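Local coordinates for autophagy protein 5 (Saccharomyces cerevisiae, PDB 2DYO) that takes part in autophagic vesicle formation and cytoplasm-to-vacuole transport, and is required for mitophagy and nucleophagy in yeast, at residues N17-I22 with I35-I40; I157-S162 with S196-R201; P200-L205 with Q220-M225. All blocks are in the same frame, centred on the assembly; numbering follows the deposited sequence.

Overall arrangement
Following the chain from the N terminus, contact 1 comes first: it closes the long loop between strands 15-22 and 37-43 at one border of the first ubiquitin-like domain. Contact 2 then closes a longer excursion of mostly helical chain, bringing the end of helix 142-159 against the segment that follows helix 185-195. Contact 3 begins where contact 2 ends, sharing Pro200 and Arg201, and closes the base of the hairpin formed by strands 205-208 and 218-219 in the second ubiquitin-like domain. Contacts 2 and 3 touch, with centres about 10 Å apart, tying the helical region to the second domain; contact 1 lies across the chain's centre, about 40 Å from contact 2 between centres.

Contact 1: residues N17-I22 with I35-I40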
loop_
_atom_site.group_PDB
_atom_site.type_symbol
_atom_site.label_atom_id
_atom_site.label_comp_id
_atom_site.label_asym_id
_atom_site.label_seq_id
_atom_site.Cartn_x
_atom_site.Cartn_y
_atom_site.Cartn_z
ATOM N N ASN A 17 -5.673 -3.082 -11.224
ATOM C CA ASN A 17 -6.309 -2.292 -12.266
ATOM C C ASN A 17 -6.908 -1.140 -11.464
ATOM O O ASN A 17 -7.615 -1.369 -10.483
ATOM C CB ASN A 17 -7.443 -3.070 -12.956
ATOM C CG ASN A 17 -6.940 -4.230 -13.790
ATOM O OD1 ASN A 17 -5.951 -4.110 -14.515
ATOM N ND2 ASN A 17 -7.636 -5.360 -13.712
ATOM N N VAL A 18 -6.617 0.092 -11.862
ATOM C CA VAL A 18 -7.144 1.242 -11.143
ATOM C C VAL A 18 -7.841 2.222 -12.072
ATOM O O VAL A 18 -7.264 2.693 -13.056
ATOM C CB VAL A 18 -6.025 1.989 -10.386
ATOM C CG1 VAL A 18 -6.583 3.255 -9.742
ATOM C CG2 VAL A 18 -5.424 1.072 -9.328
ATOM N N LEU A 19 -9.092 2.521 -11.755
ATOM C CA LEU A 19 -9.867 3.452 -12.553
ATOM C C LEU A 19 -9.925 4.779 -11.820
ATOM O O LEU A 19 -10.618 4.913 -10.814
ATOM C CB LEU A 19 -11.285 2.913 -12.769
ATOM C CG LEU A 19 -12.156 3.724 -13.732
ATOM C CD1 LEU A 19 -11.460 3.813 -15.084
ATOM C CD2 LEU A 19 -13.535 3.075 -13.864
ATOM N N VAL A 20 -9.181 5.759 -12.320
ATOM C CA VAL A 20 -9.165 7.075 -11.701
ATOM C C VAL A 20 -10.114 8.029 -12.419
ATOM O O VAL A 20 -10.088 8.143 -13.647
ATOM C CB VAL A 20 -7.745 7.690 -11.719
ATOM C CG1 VAL A 20 -7.775 9.084 -11.097
ATOM C CG2 VAL A 20 -6.778 6.793 -10.953
ATOM N N SER A 21 -10.952 8.709 -11.649
ATOM C CA SER A 21 -11.884 9.670 -12.216
ATOM C C SER A 21 -11.590 11.034 -11.610
ATOM O O SER A 21 -11.388 11.158 -10.401
ATOM C CB SER A 21 -13.325 9.268 -11.910
ATOM O OG SER A 21 -13.550 9.259 -10.515
ATOM N N ILE A 22 -11.562 12.054 -12.458
ATOM C CA ILE A 22 -11.288 13.418 -12.022
ATOM C C ILE A 22 -12.607 14.168 -11.892
ATOM O O ILE A 22 -13.290 14.386 -12.891
ATOM C CB ILE A 22 -10.411 14.160 -13.056
ATOM C CG1 ILE A 22 -9.183 13.314 -13.406
ATOM C CG2 ILE A 22 -10.004 15.524 -12.515
ATOM C CD1 ILE A 22 -8.322 12.939 -12.214
ATOM N N ILE A 35 -10.833 13.110 -20.807
ATOM C CA ILE A 35 -9.971 13.881 -19.920
ATOM C C ILE A 35 -10.108 13.514 -18.444
ATOM O O ILE A 35 -9.109 13.400 -17.734
ATOM C CB ILE A 35 -10.230 15.398 -20.101
ATOM C CG1 ILE A 35 -9.711 15.839 -21.470
ATOM C CG2 ILE A 35 -9.554 16.197 -18.999
ATOM C CD1 ILE A 35 -8.243 15.526 -21.698
ATOM N N ALA A 36 -11.341 13.311 -17.992
ATOM C CA ALA A 36 -11.604 12.984 -16.596
ATOM C C ALA A 36 -11.491 11.502 -16.244
ATOM O O ALA A 36 -11.967 11.083 -15.190
ATOM C CB ALA A 36 -12.980 13.495 -16.208
ATOM N N VAL A 37 -10.862 10.710 -17.106
ATOM C CA VAL A 37 -10.735 9.279 -16.843
ATOM C C VAL A 37 -9.373 8.711 -17.217
ATOM O O VAL A 37 -8.860 8.972 -18.305
ATOM C CB VAL A 37 -11.811 8.474 -17.614
ATOM C CG1 VAL A 37 -11.724 7.001 -17.248
ATOM C CG2 VAL A 37 -13.194 9.018 -17.302
ATOM N N LEU A 38 -8.795 7.936 -16.305
ATOM C CA LEU A 38 -7.505 7.290 -16.531
ATOM C C LEU A 38 -7.600 5.827 -16.118
ATOM O O LEU A 38 -8.028 5.519 -15.008
ATOM C CB LEU A 38 -6.393 7.968 -15.718
ATOM C CG LEU A 38 -5.971 9.380 -16.132
ATOM C CD1 LEU A 38 -6.511 10.385 -15.130
ATOM C CD2 LEU A 38 -4.452 9.456 -16.190
ATOM N N ARG A 39 -7.199 4.930 -17.011
ATOM C CA ARG A 39 -7.238 3.497 -16.727
ATOM C C ARG A 39 -5.807 3.005 -16.682
ATOM O O ARG A 39 -5.175 2.790 -17.716
ATOM C CB ARG A 39 -8.032 2.760 -17.807
ATOM C CG ARG A 39 -9.483 3.204 -17.864
ATOM C CD ARG A 39 -9.665 4.320 -18.850
ATOM N NE ARG A 39 -10.058 3.804 -20.156
ATOM C CZ ARG A 39 -9.629 4.294 -21.312
ATOM N NH1 ARG A 39 -8.784 5.313 -21.329
ATOM N NH2 ARG A 39 -10.056 3.769 -22.452
ATOM N N ILE A 40 -5.305 2.820 -15.466
ATOM C CA ILE A 40 -3.919 2.431 -15.263
ATOM C C ILE A 40 -3.649 1.190 -14.418
ATOM O O ILE A 40 -4.521 0.678 -13.722
ATOM C CB ILE A 40 -3.164 3.605 -14.618
ATOM C CG1 ILE A 40 -3.890 4.030 -13.334
ATOM C CG2 ILE A 40 -3.116 4.781 -15.591
ATOM C CD1 ILE A 40 -3.206 5.128 -12.549
#
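Val18 and Ile40, and Val20 and Leu38, are hydrogen-bonded pairs of an antiparallel ladder, the hairpin border of a ubiquitin-like sheet. Val18 N reaches Ile40 O at 2.9 Å, and Val20 N reaches Leu38 O equally closely. Beyond the last ladder pair, Ser21 with Val37, Ile22 N still bonds to Ala36 O at 2.9 Å, where Ala36 precedes the strand.

The buried side carries Val18, Val20, Leu38 and Ile40, with Ile22 next to it. Ile40 CG1 sits between its own backbone N and carbonyl carbon (chi1 55°), a torsion that lays it 3.6 Å from Val18 O. Ile22 CD1 comes within 4.3 Å of Leu38 CD1. The Leu19 and Arg39 face is less buried within this chain and is partly covered by the chain of another protein. Here Leu19 and Arg39 lie side by side, with Leu19 CD1 3.5 Å from Arg39 CG, and Val37 CG1 flanks the same leucine methyl at 3.9 Å. The Arg39 chain bends at chi2 and chi3, and its guanidinium leads away to an acidic side chain on that other chain.

Helix 52-59 covers the buried face through Leu54 and Ile55, and strand 118-126 pairs with the other edge of strand 15-22.

Contact 2: residues I157-S162 with S196-R201; sequences ILNGSS and SSSRPR
Leu158 and Asn159, the last residues of helix 142-159, meet the segment that follows helix 185-195, a junction at the edge of the alpha-helical bundle region where the chain turns toward the second ubiquitin-like domain. Gly160 leaves the helix with positive phi (92°); a beta carbon at these angles would collide with the carbonyl oxygen of Asn159.

Apolar contact centres on Leu158. Its side chain lies alongside Pro200, both pointing the same way, and Leu158 CD2 is 3.6 Å from Pro200 CG. The other methyl, CD1, approaches Ser196 CB at 3.9 Å, so the two branches divide between the start and the end of the opposing segment. Tyr270 of helix 266-273 and Pro204 also touch Leu158, which is buried, and Tyr267 packs on Pro200. The aliphatic start of Arg201 packs against the helix end, Arg201 CB being 3.6 Å from Leu158 O, while its guanidinium departs to Thr226 OG1.

Water forms a second group of links. Water 1 lies within bonding distance of Leu158 O and Arg199 O, which probably compete for its protons. Its separation from Ser198 OG, 2.5 Å, is unusually short, and the detail of that link is doubtful.

Direct hydrogen bonds are two. Arg201 N donates to Leu158 O at 3.0 Å, so this carbonyl has an amide as well as the water within reach. The second bond joins side chains, and the Asn159 amide is held at both ends, because ND2 bonds to Ile195 O; its rotation is probably fixed. At the other end Ser196 OG, turned anti to its own N (chi1 -175°), donates in the carbonyl plane to a lone pair of Asn159 OD1, 2.8 Å away.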
loop_
_atom_site.group_PDB
_atom_site.type_symbol
_atom_site.label_atom_id
_atom_site.label_comp_id
_atom_site.label_asym_id
_atom_site.label_seq_id
_atom_site.Cartn_x
_atom_site.Cartn_y
_atom_site.Cartn_z
ATOM N N ILE A 157 12.335 0.357 15.303
ATOM C CA ILE A 157 11.524 -0.727 15.851
ATOM C C ILE A 157 12.249 -2.069 15.724
ATOM O O ILE A 157 12.297 -2.855 16.676
ATOM C CB ILE A 157 10.152 -0.802 15.126
ATOM C CG1 ILE A 157 9.355 0.474 15.421
ATOM C CG2 ILE A 157 9.377 -2.044 15.577
ATOM C CD1 ILE A 157 8.110 0.660 14.562
ATOM N N LEU A 158 12.830 -2.314 14.553
ATOM C CA LEU A 158 13.550 -3.557 14.292
ATOM C C LEU A 158 14.899 -3.684 14.988
ATOM O O LEU A 158 15.217 -4.740 15.536
ATOM C CB LEU A 158 13.772 -3.739 12.787
ATOM C CG LEU A 158 12.560 -4.047 11.906
ATOM C CD1 LEU A 158 12.976 -3.971 10.440
ATOM C CD2 LEU A 158 12.018 -5.435 12.236
ATOM N N ASN A 159 15.690 -2.613 14.972
ATOM C CA ASN A 159 17.027 -2.649 15.560
ATOM C C ASN A 159 17.212 -2.035 16.945
ATOM O O ASN A 159 18.243 -2.249 17.582
ATOM C CB ASN A 159 18.026 -1.998 14.601
ATOM C CG ASN A 159 17.941 -2.566 13.199
ATOM O OD1 ASN A 159 17.671 -3.755 13.015
ATOM N ND2 ASN A 159 18.185 -1.721 12.197
ATOM N N GLY A 160 16.228 -1.278 17.413
ATOM C CA GLY A 160 16.361 -0.644 18.711
ATOM C C GLY A 160 16.958 0.744 18.551
ATOM O O GLY A 160 16.966 1.542 19.490
ATOM N N SER A 161 17.470 1.028 17.356
ATOM C CA SER A 161 18.053 2.332 17.046
ATOM C C SER A 161 17.876 2.594 15.555
ATOM O O SER A 161 17.615 1.672 14.781
ATOM C CB SER A 161 19.547 2.370 17.391
ATOM O OG SER A 161 20.318 1.714 16.401
ATOM N N SER A 162 18.022 3.852 15.158
ATOM C CA SER A 162 17.871 4.224 13.757
ATOM C C SER A 162 19.231 4.413 13.102
ATOM O O SER A 162 19.337 5.024 12.040
ATOM C CB SER A 162 17.067 5.520 13.647
ATOM O OG SER A 162 17.733 6.574 14.319
ATOM N N SER A 196 18.183 -3.379 7.855
ATOM C CA SER A 196 18.028 -4.420 8.867
ATOM C C SER A 196 17.901 -5.806 8.251
ATOM O O SER A 196 17.016 -6.056 7.427
ATOM C CB SER A 196 16.807 -4.155 9.745
ATOM O OG SER A 196 16.743 -5.110 10.794
ATOM N N SER A 197 18.793 -6.703 8.659
ATOM C CA SER A 197 18.796 -8.075 8.167
ATOM C C SER A 197 18.974 -9.034 9.342
ATOM O O SER A 197 19.134 -10.243 9.158
ATOM C CB SER A 197 19.928 -8.270 7.154
ATOM O OG SER A 197 21.193 -8.029 7.747
ATOM N N SER A 198 18.947 -8.475 10.550
ATOM C CA SER A 198 19.094 -9.254 11.775
ATOM C C SER A 198 17.712 -9.621 12.308
ATOM O O SER A 198 16.700 -9.221 11.733
ATOM C CB SER A 198 19.840 -8.429 12.823
ATOM O OG SER A 198 19.087 -7.282 13.179
ATOM N N ARG A 199 17.666 -10.375 13.405
ATOM C CA ARG A 199 16.386 -10.761 13.988
ATOM C C ARG A 199 15.812 -9.599 14.801
ATOM O O ARG A 199 16.455 -9.072 15.708
ATOM C CB ARG A 199 16.529 -12.011 14.868
ATOM C CG ARG A 199 15.187 -12.682 15.184
ATOM C CD ARG A 199 15.360 -14.122 15.651
ATOM N NE ARG A 199 14.088 -14.846 15.708
ATOM C CZ ARG A 199 13.157 -14.670 16.642
ATOM N NH1 ARG A 199 13.342 -13.790 17.619
ATOM N NH2 ARG A 199 12.034 -15.375 16.599
ATOM N N PRO A 200 14.578 -9.194 14.474
ATOM C CA PRO A 200 13.824 -8.101 15.096
ATOM C C PRO A 200 13.757 -8.044 16.623
ATOM O O PRO A 200 13.601 -9.064 17.296
ATOM C CB PRO A 200 12.430 -8.257 14.487
ATOM C CG PRO A 200 12.711 -8.840 13.141
ATOM C CD PRO A 200 13.759 -9.876 13.458
ATOM N N ARG A 201 13.873 -6.833 17.157
ATOM C CA ARG A 201 13.757 -6.601 18.591
ATOM C C ARG A 201 12.256 -6.433 18.850
ATOM O O ARG A 201 11.734 -6.820 19.900
ATOM C CB ARG A 201 14.502 -5.326 18.983
ATOM C CG ARG A 201 16.006 -5.503 19.139
ATOM C CD ARG A 201 16.292 -6.429 20.306
ATOM N NE ARG A 201 17.650 -6.283 20.814
ATOM C CZ ARG A 201 17.986 -6.476 22.085
ATOM N NH1 ARG A 201 19.244 -6.326 22.472
ATOM N NH2 ARG A 201 17.058 -6.808 22.973
HETATM O O HOH W 1 17.617 -6.420 14.987
#

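Contact 3: residues P200-L205 with Q220-M225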
loop_
_atom_site.group_PDB
_atom_site.type_symbol
_atom_site.label_atom_id
_atom_site.label_comp_id
_atom_site.label_asym_id
_atom_site.label_seq_id
_atom_site.Cartn_x
_atom_site.Cartn_y
_atom_site.Cartn_z
ATOM N N PRO A 200 14.578 -9.194 14.474
ATOM C CA PRO A 200 13.824 -8.101 15.096
ATOM C C PRO A 200 13.757 -8.044 16.623
ATOM O O PRO A 200 13.601 -9.064 17.296
ATOM C CB PRO A 200 12.430 -8.257 14.487
ATOM C CG PRO A 200 12.711 -8.840 13.141
ATOM C CD PRO A 200 13.759 -9.876 13.458
ATOM N N ARG A 201 13.873 -6.833 17.157
ATOM C CA ARG A 201 13.757 -6.601 18.591
ATOM C C ARG A 201 12.256 -6.433 18.850
ATOM O O ARG A 201 11.734 -6.820 19.900
ATOM C CB ARG A 201 14.502 -5.326 18.983
ATOM C CG ARG A 201 16.006 -5.503 19.139
ATOM C CD ARG A 201 16.292 -6.429 20.306
ATOM N NE ARG A 201 17.650 -6.283 20.814
ATOM C CZ ARG A 201 17.986 -6.476 22.085
ATOM N NH1 ARG A 201 19.244 -6.326 22.472
ATOM N NH2 ARG A 201 17.058 -6.808 22.973
ATOM N N HIS A 202 11.578 -5.845 17.866
ATOM C CA HIS A 202 10.130 -5.626 17.902
ATOM C C HIS A 202 9.616 -5.753 16.476
ATOM O O HIS A 202 10.385 -5.629 15.529
ATOM C CB HIS A 202 9.784 -4.227 18.418
ATOM C CG HIS A 202 9.981 -4.046 19.890
ATOM N ND1 HIS A 202 11.127 -3.499 20.427
ATOM C CD2 HIS A 202 9.169 -4.321 20.937
ATOM C CE1 HIS A 202 11.011 -3.443 21.742
ATOM N NE2 HIS A 202 9.832 -3.936 22.078
ATOM N N ILE A 203 8.321 -5.997 16.309
ATOM C CA ILE A 203 7.764 -6.109 14.962
ATOM C C ILE A 203 6.947 -4.875 14.571
ATOM O O ILE A 203 6.016 -4.485 15.285
ATOM C CB ILE A 203 6.829 -7.341 14.815
ATOM C CG1 ILE A 203 7.595 -8.642 15.079
ATOM C CG2 ILE A 203 6.225 -7.370 13.405
ATOM C CD1 ILE A 203 8.631 -8.990 14.025
ATOM N N PRO A 204 7.296 -4.241 13.438
ATOM C CA PRO A 204 6.585 -3.058 12.945
ATOM C C PRO A 204 5.284 -3.603 12.357
ATOM O O PRO A 204 5.240 -4.013 11.190
ATOM C CB PRO A 204 7.511 -2.516 11.850
ATOM C CG PRO A 204 8.874 -3.058 12.232
ATOM C CD PRO A 204 8.536 -4.458 12.671
ATOM N N LEU A 205 4.242 -3.623 13.177
ATOM C CA LEU A 205 2.949 -4.152 12.766
ATOM C C LEU A 205 1.819 -3.144 12.896
ATOM O O LEU A 205 1.681 -2.474 13.919
ATOM C CB LEU A 205 2.606 -5.380 13.617
ATOM C CG LEU A 205 1.218 -6.004 13.426
ATOM C CD1 LEU A 205 1.135 -6.674 12.054
ATOM C CD2 LEU A 205 0.961 -7.038 14.541
ATOM N N GLN A 220 -1.256 0.042 16.232
ATOM C CA GLN A 220 0.136 -0.327 16.037
ATOM C C GLN A 220 0.641 -0.804 17.395
ATOM O O GLN A 220 1.324 -0.079 18.110
ATOM C CB GLN A 220 0.940 0.883 15.540
ATOM C CG GLN A 220 2.434 0.630 15.369
ATOM C CD GLN A 220 3.197 1.865 14.911
ATOM O OE1 GLN A 220 4.427 1.909 14.975
ATOM N NE2 GLN A 220 2.471 2.873 14.445
ATOM N N PRO A 221 0.289 -2.043 17.767
ATOM C CA PRO A 221 0.684 -2.643 19.043
ATOM C C PRO A 221 2.177 -2.912 19.148
ATOM O O PRO A 221 2.841 -3.209 18.153
ATOM C CB PRO A 221 -0.140 -3.925 19.080
ATOM C CG PRO A 221 -0.146 -4.337 17.631
ATOM C CD PRO A 221 -0.421 -3.022 16.922
ATOM N N THR A 222 2.706 -2.790 20.358
ATOM C CA THR A 222 4.117 -3.047 20.602
ATOM C C THR A 222 4.258 -4.552 20.806
ATOM O O THR A 222 3.625 -5.125 21.694
ATOM C CB THR A 222 4.615 -2.346 21.884
ATOM O OG1 THR A 222 4.383 -0.938 21.785
ATOM C CG2 THR A 222 6.105 -2.600 22.079
ATOM N N ILE A 223 5.085 -5.188 19.987
ATOM C CA ILE A 223 5.285 -6.629 20.080
ATOM C C ILE A 223 6.768 -6.977 20.162
ATOM O O ILE A 223 7.496 -6.881 19.172
ATOM C CB ILE A 223 4.645 -7.327 18.871
ATOM C CG1 ILE A 223 3.129 -7.089 18.903
ATOM C CG2 ILE A 223 4.972 -8.818 18.880
ATOM C CD1 ILE A 223 2.396 -7.615 17.705
ATOM N N SER A 224 7.207 -7.372 21.356
ATOM C CA SER A 224 8.604 -7.731 21.596
ATOM C C SER A 224 8.952 -9.073 20.949
ATOM O O SER A 224 8.178 -10.025 21.022
ATOM C CB SER A 224 8.875 -7.796 23.105
ATOM O OG SER A 224 10.247 -8.049 23.372
ATOM N N MET A 225 10.123 -9.147 20.327
ATOM C CA MET A 225 10.557 -10.371 19.659
ATOM C C MET A 225 11.821 -10.962 20.257
ATOM O O MET A 225 12.236 -12.061 19.881
ATOM C CB MET A 225 10.801 -10.098 18.171
ATOM C CG MET A 225 9.559 -9.724 17.399
ATOM S SD MET A 225 8.357 -11.061 17.404
ATOM C CE MET A 225 9.177 -12.258 16.343
HETATM O O HOH W 2 12.383 -6.764 22.453
HETATM O O HOH W 3 6.286 -3.680 17.935
HETATM O O HOH W 4 3.436 -2.455 15.710
#
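Met225 CG stands anti to its carbonyl carbon (chi1 -65°) and the chain bends again at chi2 and chi3, curling the thioether over Ile203, whose CG1 is likewise anti to the carbonyl carbon (chi1 -61°). They meet where the chain leading into strand 205-208 and the loop after strand 218-219, in the second ubiquitin-like domain, pair through a single backbone bridge, His202 with Ser224. The side chains cross obliquely and tightly: Met225 CG is 3.2 Å from Ile203 CG1, closer than usual van der Waals contact, and Met225 SD lies 3.4 Å from the same carbon. An alanine here would lose CG, SD and CE and would probably open a gap beside Ile203, leaving its CG1-CD1 arm freer to turn.

Farther along, Leu205 CD2 touches Ile223 CD1 at 3.5 Å, and Leu266 of helix 266-273 packs on both isoleucines.

Two backbone bonds frame the bridge: Ile203 N donates to Ile223 O and Met225 N to Arg201 O, the latter at 2.9 Å. Toward Leu205, waters 3 and 4 bridge the backbones: water 4 accepts from Leu205 N and probably donates to Pro221 O, and water 3 accepts from Ile223 N at 2.8 Å while donating to Ile203 O at 2.8 Å.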